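Local coordinates for protein eukaryotic translation initiation factor 4 gamma 5 (Trypanosoma cruzi, PDB 6OZU) that probably acts as a scaffold in translation initiation, its helical MIF4G domain being of the kind that binds the eIF4A helicase in other eIF4G proteins, at residues A[141-145]-A[146-150]; A[21-24]-A[25-29]; A[89-92]-A[93-97]. One frame throughout, in Å; residues are numbered along the deposited sequence.

Interaction 1. Residues A[141-145]-A[146-150]; sequences LLFTH and GLVRE
Leu142 meets Leu147 and Val148 where the chain turns out of helix 118-144. The CD2 methyl of Leu142 lies 3.8 Å from Leu147 CB, and the two leucine side chains cross at about a right angle. On the same residue, CB touches Val148 CG1, a methyl that also sits 3.6 Å from the backbone N of Phe143. Val148 CG1 stands between its own backbone N and carbonyl carbon (chi1 73°), which turns this branch onto the last helical turn. Alongside these apolar touches, the backbone forms a Schellman motif: Leu147 N donates to Leu142 O at 2.8 Å, and Gly146 N donates to Phe143 O at 3.2 Å, approaching from above the carbonyl plane. Gly146 is the C-prime residue, and its positive phi (62°) fits the reversal. His145 is fixed at both ring nitrogens: Thr144 OG1 lies in the ring plane, hydrogen-bonded to ND1 at 3.0 Å, while NE2 is hydrogen-bonded to Lys68 NZ of helix 63-76. Farther along, the Phe143 ring has Val148 O near its edge, CD1 to O being 4.1 Å. Phe201 of helix 194-208 and Val153 of helix 150-162 also touch the Phe143 side chain, whereas Cys95 and Phe99 of helix 82-112 pack on Leu142.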
ATOM      1  N   LEU A 141      -3.466   1.228  -2.238  1.00 42.37           N
ATOM      2  CA  LEU A 141      -4.172   0.340  -3.167  1.00 43.44           C
ATOM      3  C   LEU A 141      -4.327  -1.100  -2.645  1.00 49.99           C
ATOM      4  O   LEU A 141      -5.374  -1.727  -2.877  1.00 51.33           O
ATOM      5  CB  LEU A 141      -3.475   0.339  -4.514  1.00 43.78           C
ATOM      6  CG  LEU A 141      -3.526   1.674  -5.221  1.00 46.80           C
ATOM      7  CD1 LEU A 141      -2.389   1.830  -6.126  1.00 47.26           C
ATOM      8  CD2 LEU A 141      -4.822   1.863  -5.924  1.00 46.70           C
ATOM      9  N   LEU A 142      -3.313  -1.620  -1.922  1.00 45.36           N
ATOM     10  CA  LEU A 142      -3.402  -2.968  -1.351  1.00 44.29           C
ATOM     11  C   LEU A 142      -4.472  -2.951  -0.269  1.00 51.33           C
ATOM     12  O   LEU A 142      -5.267  -3.882  -0.182  1.00 54.16           O
ATOM     13  CB  LEU A 142      -2.066  -3.437  -0.742  1.00 43.36           C
ATOM     14  CG  LEU A 142      -0.910  -3.810  -1.670  1.00 46.11           C
ATOM     15  CD1 LEU A 142       0.382  -3.902  -0.892  1.00 44.95           C
ATOM     16  CD2 LEU A 142      -1.151  -5.151  -2.364  1.00 46.12           C
ATOM     17  N   PHE A 143      -4.502  -1.884   0.538  1.00 48.34           N
ATOM     18  CA  PHE A 143      -5.461  -1.697   1.632  1.00 49.15           C
ATOM     19  C   PHE A 143      -6.920  -1.557   1.166  1.00 53.97           C
ATOM     20  O   PHE A 143      -7.791  -2.224   1.708  1.00 55.74           O
ATOM     21  CB  PHE A 143      -5.047  -0.517   2.526  1.00 50.52           C
ATOM     22  CG  PHE A 143      -5.860  -0.397   3.779  1.00 52.82           C
ATOM     23  CD1 PHE A 143      -5.813  -1.393   4.754  1.00 57.22           C
ATOM     24  CD2 PHE A 143      -6.707   0.692   3.974  1.00 55.31           C
ATOM     25  CE1 PHE A 143      -6.562  -1.285   5.913  1.00 58.31           C
ATOM     26  CE2 PHE A 143      -7.471   0.792   5.128  1.00 58.29           C
ATOM     27  CZ  PHE A 143      -7.384  -0.195   6.095  1.00 56.49           C
ATOM     28  N   THR A 144      -7.178  -0.725   0.157  1.00 50.83           N
ATOM     29  CA  THR A 144      -8.521  -0.510  -0.405  1.00 51.60           C
ATOM     30  C   THR A 144      -9.080  -1.767  -1.114  1.00 59.44           C
ATOM     31  O   THR A 144     -10.297  -1.894  -1.274  1.00 60.80           O
ATOM     32  CB  THR A 144      -8.532   0.727  -1.302  1.00 54.20           C
ATOM     33  OG1 THR A 144      -7.576   0.552  -2.336  1.00 54.51           O
ATOM     34  CG2 THR A 144      -8.245   2.029  -0.536  1.00 48.68           C
ATOM     35  N   HIS A 145      -8.188  -2.703  -1.506  1.00 56.39           N
ATOM     36  CA  HIS A 145      -8.528  -3.968  -2.164  1.00 55.96           C
ATOM     37  C   HIS A 145      -8.426  -5.184  -1.214  1.00 58.27           C
ATOM     38  O   HIS A 145      -8.527  -6.323  -1.667  1.00 58.79           O
ATOM     39  CB  HIS A 145      -7.680  -4.148  -3.426  1.00 56.49           C
ATOM     40  CG  HIS A 145      -7.968  -3.145  -4.496  1.00 60.03           C
ATOM     41  ND1 HIS A 145      -7.813  -1.787  -4.278  1.00 61.19           N
ATOM     42  CD2 HIS A 145      -8.339  -3.336  -5.783  1.00 62.80           C
ATOM     43  CE1 HIS A 145      -8.133  -1.196  -5.422  1.00 60.49           C
ATOM     44  NE2 HIS A 145      -8.441  -2.082  -6.360  1.00 62.02           N
ATOM     45  N   GLY A 146      -8.260  -4.912   0.086  1.00 52.96           N
ATOM     46  CA  GLY A 146      -8.187  -5.894   1.166  1.00 52.68           C
ATOM     47  C   GLY A 146      -7.045  -6.890   1.103  1.00 56.42           C
ATOM     48  O   GLY A 146      -7.145  -7.981   1.665  1.00 55.79           O
ATOM     49  N   LEU A 147      -5.944  -6.509   0.437  1.00 53.09           N
ATOM     50  CA  LEU A 147      -4.758  -7.352   0.223  1.00 52.40           C
ATOM     51  C   LEU A 147      -3.635  -7.189   1.259  1.00 57.94           C
ATOM     52  O   LEU A 147      -2.659  -7.926   1.188  1.00 60.92           O
ATOM     53  CB  LEU A 147      -4.196  -7.124  -1.204  1.00 50.93           C
ATOM     54  CG  LEU A 147      -5.076  -7.566  -2.344  1.00 53.19           C
ATOM     55  CD1 LEU A 147      -4.481  -7.150  -3.659  1.00 51.92           C
ATOM     56  CD2 LEU A 147      -5.323  -9.080  -2.294  1.00 53.70           C
ATOM     57  N   VAL A 148      -3.739  -6.230   2.175  1.00 52.50           N
ATOM     58  CA  VAL A 148      -2.742  -5.985   3.211  1.00 51.75           C
ATOM     59  C   VAL A 148      -3.460  -5.883   4.550  1.00 62.29           C
ATOM     60  O   VAL A 148      -4.579  -5.339   4.627  1.00 63.95           O
ATOM     61  CB  VAL A 148      -1.810  -4.776   2.908  1.00 53.82           C
ATOM     62  CG1 VAL A 148      -2.520  -3.433   3.068  1.00 52.49           C
ATOM     63  CG2 VAL A 148      -0.562  -4.820   3.765  1.00 53.70           C
ATOM     64  N   ARG A 149      -2.821  -6.420   5.597  1.00 61.30           N
ATOM     65  CA  ARG A 149      -3.354  -6.432   6.956  1.00 62.40           C
ATOM     66  C   ARG A 149      -3.396  -5.017   7.521  1.00 66.19           C
ATOM     67  O   ARG A 149      -2.475  -4.238   7.286  1.00 65.73           O
ATOM     68  CB  ARG A 149      -2.481  -7.324   7.868  1.00 65.73           C
ATOM     69  CG  ARG A 149      -2.280  -8.769   7.411  1.00 73.48           C
ATOM     70  CD  ARG A 149      -1.004  -9.363   7.995  1.00 78.39           C
ATOM     71  NE  ARG A 149      -1.180 -10.775   8.305  1.00 92.53           N
ATOM     72  CZ  ARG A 149      -0.249 -11.553   8.849  1.00113.28           C
ATOM     73  NH1 ARG A 149       0.956 -11.064   9.134  1.00106.83           N
ATOM     74  NH2 ARG A 149      -0.506 -12.831   9.098  1.00 98.29           N
ATOM     75  N   GLU A 150      -4.441  -4.704   8.298  1.00 64.66           N
ATOM     76  CA  GLU A 150      -4.635  -3.420   8.989  1.00 64.94           C
ATOM     77  C   GLU A 150      -3.363  -3.090   9.816  1.00 67.40           C
ATOM     78  O   GLU A 150      -2.941  -1.935   9.852  1.00 66.64           O
ATOM     79  CB  GLU A 150      -5.867  -3.531   9.909  1.00 67.77           C
ATOM     80  CG  GLU A 150      -6.706  -2.265  10.053  1.00 85.57           C
ATOM     81  CD  GLU A 150      -7.837  -2.325  11.070  1.00110.10           C
ATOM     82  OE1 GLU A 150      -8.858  -2.991  10.785  1.00114.21           O
ATOM     83  OE2 GLU A 150      -7.719  -1.683  12.139  1.00 90.22           O
TER

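Interaction 2. Residues A[21-24]-A[25-29]; sequences GNLP and KMKEE
The carboxamide of Asn22 and the bent side chain of Met26 meet one turn apart, with OD1 of Asn22 3.7 Å from CG of Met26 and the methyl CE 4.2 Å from Asn22 ND2. The amide is held from outside this contact, ND2 by the carbonyl of Arg17 and OD1 by the backbone N of Gly19, which ties both ends of the amide to the end of helix 6-17 and the loop that follows it. In Asn22, CG lies between the backbone N and the carbonyl carbon (chi1 68°), and the side chain makes no capping bond. The other planar end, the Glu28 carboxylate, folds back toward the first turn, but its OE2 and Pro24 O are both acceptors and form no bond. Leu23 and Lys27 meet through aliphatic atoms: CE of Lys27 is 4.0 Å from Leu23 CG. Lys27 NZ makes a weak, long ion pair with a bound sulfate. In the backbone, Asn22 O accepts from Met26 N at 3.0 Å and more weakly from Lys25 N. Lys27 N donates to Leu23 O at 2.9 Å, nearly in line with the carbonyl, and Glu28 N to Pro24 O at 3.2 Å. Met26 also packs against Ile14 and Leu69, joining helices 6-17 and 63-76. This is the first turn of an alpha helix, helix 23-31, with Asn22 at N-cap and proline at the second helical position.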
ATOM      1  N   GLY A  21     -10.237  -0.873 -20.204  1.00101.38           N
ATOM      2  CA  GLY A  21     -11.009  -1.587 -21.211  1.00102.91           C
ATOM      3  C   GLY A  21     -10.910  -3.100 -21.214  1.00104.59           C
ATOM      4  O   GLY A  21     -11.936  -3.768 -21.384  1.00106.61           O
ATOM      5  N   ASN A  22      -9.684  -3.660 -21.041  1.00 96.91           N
ATOM      6  CA  ASN A  22      -9.453  -5.114 -21.131  1.00 96.03           C
ATOM      7  C   ASN A  22      -9.192  -5.863 -19.807  1.00 93.96           C
ATOM      8  O   ASN A  22      -8.834  -7.045 -19.855  1.00 93.88           O
ATOM      9  CB  ASN A  22      -8.323  -5.432 -22.132  1.00 96.01           C
ATOM     10  CG  ASN A  22      -6.921  -5.004 -21.746  1.00100.60           C
ATOM     11  OD1 ASN A  22      -6.618  -4.601 -20.615  1.00 82.50           O
ATOM     12  ND2 ASN A  22      -6.025  -5.097 -22.707  1.00 95.40           N
ATOM     13  N   LEU A  23      -9.410  -5.213 -18.653  1.00 85.65           N
ATOM     14  CA  LEU A  23      -9.246  -5.841 -17.344  1.00 82.56           C
ATOM     15  C   LEU A  23      -9.983  -7.219 -17.242  1.00 87.54           C
ATOM     16  O   LEU A  23      -9.334  -8.180 -16.812  1.00 86.05           O
ATOM     17  CB  LEU A  23      -9.636  -4.867 -16.209  1.00 79.83           C
ATOM     18  CG  LEU A  23      -9.538  -5.378 -14.767  1.00 81.64           C
ATOM     19  CD1 LEU A  23      -8.093  -5.653 -14.347  1.00 79.98           C
ATOM     20  CD2 LEU A  23     -10.174  -4.406 -13.823  1.00 81.79           C
ATOM     21  N   PRO A  24     -11.262  -7.378 -17.708  1.00 85.74           N
ATOM     22  CA  PRO A  24     -11.917  -8.705 -17.635  1.00 86.13           C
ATOM     23  C   PRO A  24     -11.240  -9.802 -18.463  1.00 89.66           C
ATOM     24  O   PRO A  24     -11.259 -10.970 -18.054  1.00 90.00           O
ATOM     25  CB  PRO A  24     -13.344  -8.427 -18.118  1.00 89.72           C
ATOM     26  CG  PRO A  24     -13.529  -6.950 -17.970  1.00 93.18           C
ATOM     27  CD  PRO A  24     -12.193  -6.375 -18.267  1.00 88.05           C
ATOM     28  N   LYS A  25     -10.634  -9.428 -19.611  1.00 86.06           N
ATOM     29  CA  LYS A  25      -9.895 -10.342 -20.493  1.00 87.12           C
ATOM     30  C   LYS A  25      -8.575 -10.728 -19.818  1.00 87.26           C
ATOM     31  O   LYS A  25      -8.111 -11.854 -19.973  1.00 88.63           O
ATOM     32  CB  LYS A  25      -9.635  -9.699 -21.878  1.00 91.79           C
ATOM     33  CG  LYS A  25      -9.080 -10.688 -22.908  1.00112.93           C
ATOM     34  CD  LYS A  25      -8.813 -10.074 -24.277  1.00130.56           C
ATOM     35  CE  LYS A  25      -8.342 -11.136 -25.253  1.00144.53           C
ATOM     36  NZ  LYS A  25      -8.231 -10.624 -26.647  1.00153.79           N
ATOM     37  N   MET A  26      -7.989  -9.791 -19.059  1.00 79.64           N
ATOM     38  CA  MET A  26      -6.729  -9.978 -18.340  1.00 77.32           C
ATOM     39  C   MET A  26      -6.901 -10.877 -17.113  1.00 79.40           C
ATOM     40  O   MET A  26      -6.036 -11.720 -16.833  1.00 77.75           O
ATOM     41  CB  MET A  26      -6.072  -8.620 -18.013  1.00 77.40           C
ATOM     42  CG  MET A  26      -5.592  -7.863 -19.258  1.00 82.03           C
ATOM     43  SD  MET A  26      -4.569  -8.850 -20.391  1.00 88.63           S
ATOM     44  CE  MET A  26      -5.741  -9.166 -21.733  1.00 88.64           C
ATOM     45  N   LYS A  27      -8.048 -10.724 -16.416  1.00 75.01           N
ATOM     46  CA  LYS A  27      -8.453 -11.539 -15.277  1.00 72.80           C
ATOM     47  C   LYS A  27      -8.639 -12.982 -15.744  1.00 80.27           C
ATOM     48  O   LYS A  27      -8.185 -13.902 -15.052  1.00 80.62           O
ATOM     49  CB  LYS A  27      -9.761 -11.014 -14.675  1.00 72.74           C
ATOM     50  CG  LYS A  27      -9.582  -9.803 -13.774  1.00 71.52           C
ATOM     51  CD  LYS A  27     -10.914  -9.332 -13.248  1.00 72.16           C
ATOM     52  CE  LYS A  27     -10.745  -8.249 -12.235  1.00 75.50           C
ATOM     53  NZ  LYS A  27     -11.987  -7.444 -12.107  1.00 86.61           N
ATOM     54  N   GLU A  28      -9.286 -13.188 -16.923  1.00 78.69           N
ATOM     55  CA  GLU A  28      -9.496 -14.549 -17.417  1.00 81.02           C
ATOM     56  C   GLU A  28      -8.199 -15.149 -17.988  1.00 84.54           C
ATOM     57  O   GLU A  28      -8.020 -16.362 -17.867  1.00 85.15           O
ATOM     58  CB  GLU A  28     -10.702 -14.685 -18.372  1.00 85.19           C
ATOM     59  CG  GLU A  28     -10.639 -13.914 -19.679  1.00101.85           C
ATOM     60  CD  GLU A  28     -11.979 -13.697 -20.363  1.00131.25           C
ATOM     61  OE1 GLU A  28     -12.047 -13.866 -21.604  1.00126.14           O
ATOM     62  OE2 GLU A  28     -12.959 -13.352 -19.662  1.00126.94           O
ATOM     63  N   GLU A  29      -7.276 -14.309 -18.542  1.00 79.34           N
ATOM     64  CA  GLU A  29      -5.961 -14.772 -19.016  1.00 79.01           C
ATOM     65  C   GLU A  29      -5.095 -15.284 -17.844  1.00 79.43           C
ATOM     66  O   GLU A  29      -4.358 -16.256 -18.005  1.00 78.30           O
ATOM     67  CB  GLU A  29      -5.219 -13.668 -19.776  1.00 80.24           C
ATOM     68  CG  GLU A  29      -5.543 -13.624 -21.255  1.00 95.19           C
ATOM     69  CD  GLU A  29      -4.491 -12.967 -22.129  1.00120.97           C
ATOM     70  OE1 GLU A  29      -4.876 -12.206 -23.045  1.00119.73           O
ATOM     71  OE2 GLU A  29      -3.284 -13.224 -21.910  1.00116.92           O
TER

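Interaction 3. Residues A[89-92]-A[93-97]; sequences NAII and RQCQR
Arg93 folds back over the carbonyl of Asn89, inside the long alpha helix 82-112 of the all-helical MIF4G domain. Asn89 O lies 3.6 Å above the guanidinium plane, over its centre, so the carbonyl meets a face of the cation and is not bonded to its N-H groups. Its hydrogen bond comes instead from the backbone N of Arg93 at 3.1 Å, nearly straight at 166°. The bend at chi3 (-110°) lays the guanidinium across this turn, where NH1 reaches Ala90 CA and NH2 comes within 3.8 Å of Asn89 CB. The next carbonyls are satisfied in the same i to i+4 pattern: Ala90 O accepts from Gln94 N at 2.8 Å, Ile91 O from Cys95 N at 2.9 Å, and Ile92 O from Gln96 N at 3.0 Å. Cys95 N makes a second, weak bond to Ile92 O, so that donor is shared between two carbonyls. Gln94 and Cys95 turn to Phe51 of helix 40-53, while Ile91 packs on Val70 and Ile74 of helix 63-76. With its SG anti to the carbonyl carbon (chi1 -83°), Cys95 sets the sulfur 4.1 Å from Ile91 CG2.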
ATOM      1  N   ASN A  89       0.000 -16.418   1.858  1.00 58.96           N
ATOM      2  CA  ASN A  89       1.185 -16.309   2.703  1.00 59.16           C
ATOM      3  C   ASN A  89       2.337 -15.660   1.947  1.00 64.15           C
ATOM      4  O   ASN A  89       3.182 -15.026   2.582  1.00 65.34           O
ATOM      5  CB  ASN A  89       1.564 -17.666   3.291  1.00 60.17           C
ATOM      6  CG  ASN A  89       0.573 -18.126   4.326  1.00 84.97           C
ATOM      7  OD1 ASN A  89       0.336 -17.473   5.356  1.00 78.53           O
ATOM      8  ND2 ASN A  89      -0.055 -19.242   4.057  1.00 81.31           N
ATOM      9  N   ALA A  90       2.347 -15.766   0.593  1.00 59.60           N
ATOM     10  CA  ALA A  90       3.364 -15.125  -0.242  1.00 59.14           C
ATOM     11  C   ALA A  90       3.092 -13.611  -0.316  1.00 61.41           C
ATOM     12  O   ALA A  90       4.052 -12.840  -0.296  1.00 62.28           O
ATOM     13  CB  ALA A  90       3.389 -15.741  -1.625  1.00 60.93           C
ATOM     14  N   ILE A  91       1.789 -13.186  -0.357  1.00 54.66           N
ATOM     15  CA  ILE A  91       1.367 -11.769  -0.307  1.00 51.35           C
ATOM     16  C   ILE A  91       1.777 -11.173   1.056  1.00 53.17           C
ATOM     17  O   ILE A  91       2.390 -10.115   1.069  1.00 51.75           O
ATOM     18  CB  ILE A  91      -0.131 -11.537  -0.671  1.00 52.78           C
ATOM     19  CG1 ILE A  91      -0.408 -11.917  -2.142  1.00 53.11           C
ATOM     20  CG2 ILE A  91      -0.537 -10.082  -0.445  1.00 52.71           C
ATOM     21  CD1 ILE A  91      -1.844 -12.382  -2.417  1.00 54.83           C
ATOM     22  N   ILE A  92       1.550 -11.901   2.177  1.00 51.04           N
ATOM     23  CA  ILE A  92       1.959 -11.480   3.537  1.00 51.03           C
ATOM     24  C   ILE A  92       3.471 -11.219   3.591  1.00 58.53           C
ATOM     25  O   ILE A  92       3.878 -10.122   3.970  1.00 60.35           O
ATOM     26  CB  ILE A  92       1.500 -12.491   4.631  1.00 53.83           C
ATOM     27  CG1 ILE A  92      -0.030 -12.442   4.828  1.00 52.80           C
ATOM     28  CG2 ILE A  92       2.243 -12.276   5.961  1.00 53.14           C
ATOM     29  CD1 ILE A  92      -0.639 -13.664   5.549  1.00 52.66           C
ATOM     30  N   ARG A  93       4.273 -12.196   3.163  1.00 54.57           N
ATOM     31  CA  ARG A  93       5.736 -12.127   3.118  1.00 55.28           C
ATOM     32  C   ARG A  93       6.239 -11.009   2.200  1.00 57.66           C
ATOM     33  O   ARG A  93       7.156 -10.277   2.578  1.00 56.26           O
ATOM     34  CB  ARG A  93       6.358 -13.491   2.714  1.00 54.87           C
ATOM     35  CG  ARG A  93       6.320 -14.526   3.818  1.00 72.34           C
ATOM     36  CD  ARG A  93       7.085 -15.814   3.487  1.00 90.73           C
ATOM     37  NE  ARG A  93       6.181 -16.953   3.279  1.00 92.27           N
ATOM     38  CZ  ARG A  93       5.875 -17.470   2.089  1.00 93.92           C
ATOM     39  NH1 ARG A  93       6.439 -16.992   0.980  1.00 65.11           N
ATOM     40  NH2 ARG A  93       5.016 -18.478   1.998  1.00 72.97           N
ATOM     41  N   GLN A  94       5.665 -10.891   0.990  1.00 55.62           N
ATOM     42  CA  GLN A  94       6.085  -9.857   0.044  1.00 55.81           C
ATOM     43  C   GLN A  94       5.684  -8.437   0.512  1.00 56.63           C
ATOM     44  O   GLN A  94       6.419  -7.500   0.206  1.00 56.20           O
ATOM     45  CB  GLN A  94       5.625 -10.169  -1.391  1.00 58.07           C
ATOM     46  CG  GLN A  94       6.430  -9.476  -2.513  1.00 66.11           C
ATOM     47  CD  GLN A  94       7.917  -9.732  -2.531  1.00 84.89           C
ATOM     48  OE1 GLN A  94       8.726  -8.799  -2.587  1.00 83.91           O
ATOM     49  NE2 GLN A  94       8.315 -10.990  -2.505  1.00 80.28           N
ATOM     50  N   CYS A  95       4.602  -8.293   1.320  1.00 52.24           N
ATOM     51  CA  CYS A  95       4.168  -7.007   1.930  1.00 51.16           C
ATOM     52  C   CYS A  95       5.191  -6.631   2.979  1.00 53.78           C
ATOM     53  O   CYS A  95       5.583  -5.481   3.092  1.00 51.82           O
ATOM     54  CB  CYS A  95       2.790  -7.138   2.572  1.00 51.85           C
ATOM     55  SG  CYS A  95       1.410  -6.950   1.428  1.00 55.54           S
ATOM     56  N   GLN A  96       5.589  -7.619   3.776  1.00 53.23           N
ATOM     57  CA  GLN A  96       6.575  -7.461   4.829  1.00 53.75           C
ATOM     58  C   GLN A  96       7.888  -6.970   4.227  1.00 57.33           C
ATOM     59  O   GLN A  96       8.407  -5.966   4.701  1.00 56.12           O
ATOM     60  CB  GLN A  96       6.750  -8.762   5.611  1.00 56.11           C
ATOM     61  CG  GLN A  96       7.351  -8.582   6.988  1.00 73.72           C
ATOM     62  CD  GLN A  96       7.732  -9.943   7.483  1.00106.93           C
ATOM     63  OE1 GLN A  96       8.836 -10.438   7.208  1.00105.34           O
ATOM     64  NE2 GLN A  96       6.793 -10.607   8.158  1.00100.02           N
ATOM     65  N   ARG A  97       8.346  -7.585   3.115  1.00 53.50           N
ATOM     66  CA  ARG A  97       9.592  -7.221   2.465  1.00 53.53           C
ATOM     67  C   ARG A  97       9.550  -5.822   1.856  1.00 55.68           C
ATOM     68  O   ARG A  97      10.443  -5.017   2.115  1.00 55.46           O
ATOM     69  CB  ARG A  97      10.036  -8.284   1.457  1.00 56.03           C
ATOM     70  CG  ARG A  97      11.485  -8.084   1.035  1.00 76.66           C
ATOM     71  CD  ARG A  97      11.900  -8.959  -0.138  1.00103.45           C
ATOM     72  NE  ARG A  97      12.838  -8.290  -1.052  1.00118.73           N
ATOM     73  CZ  ARG A  97      14.130  -8.084  -0.808  1.00134.44           C
ATOM     74  NH1 ARG A  97      14.891  -7.472  -1.706  1.00121.07           N
ATOM     75  NH2 ARG A  97      14.676  -8.503   0.329  1.00122.44           N
TER

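How the interactions relate
Interactions 1 and 3 touch directly, with centres about 12 Å apart. The turn after helix 118-144 lies against helix 82-112: Cys95 SG receives Val148 CG2 at 3.7 Å and Leu142 CD1 at 4.0 Å, while Ile91 CG2 approaches Leu147 O at 3.4 Å. Interaction 2 stands apart near the surface, its centre about 21 Å from that of interaction 1 and about 25 Å from that of interaction 3. Helix 63-76 nevertheless bridges all three, since its Lys68 meets both Leu23 and His145 and its Val70 meets Ile91. No functional site is defined at these contacts; the sulfate near Lys27 and the glycerol near Arg93 are probably crystallisation additives.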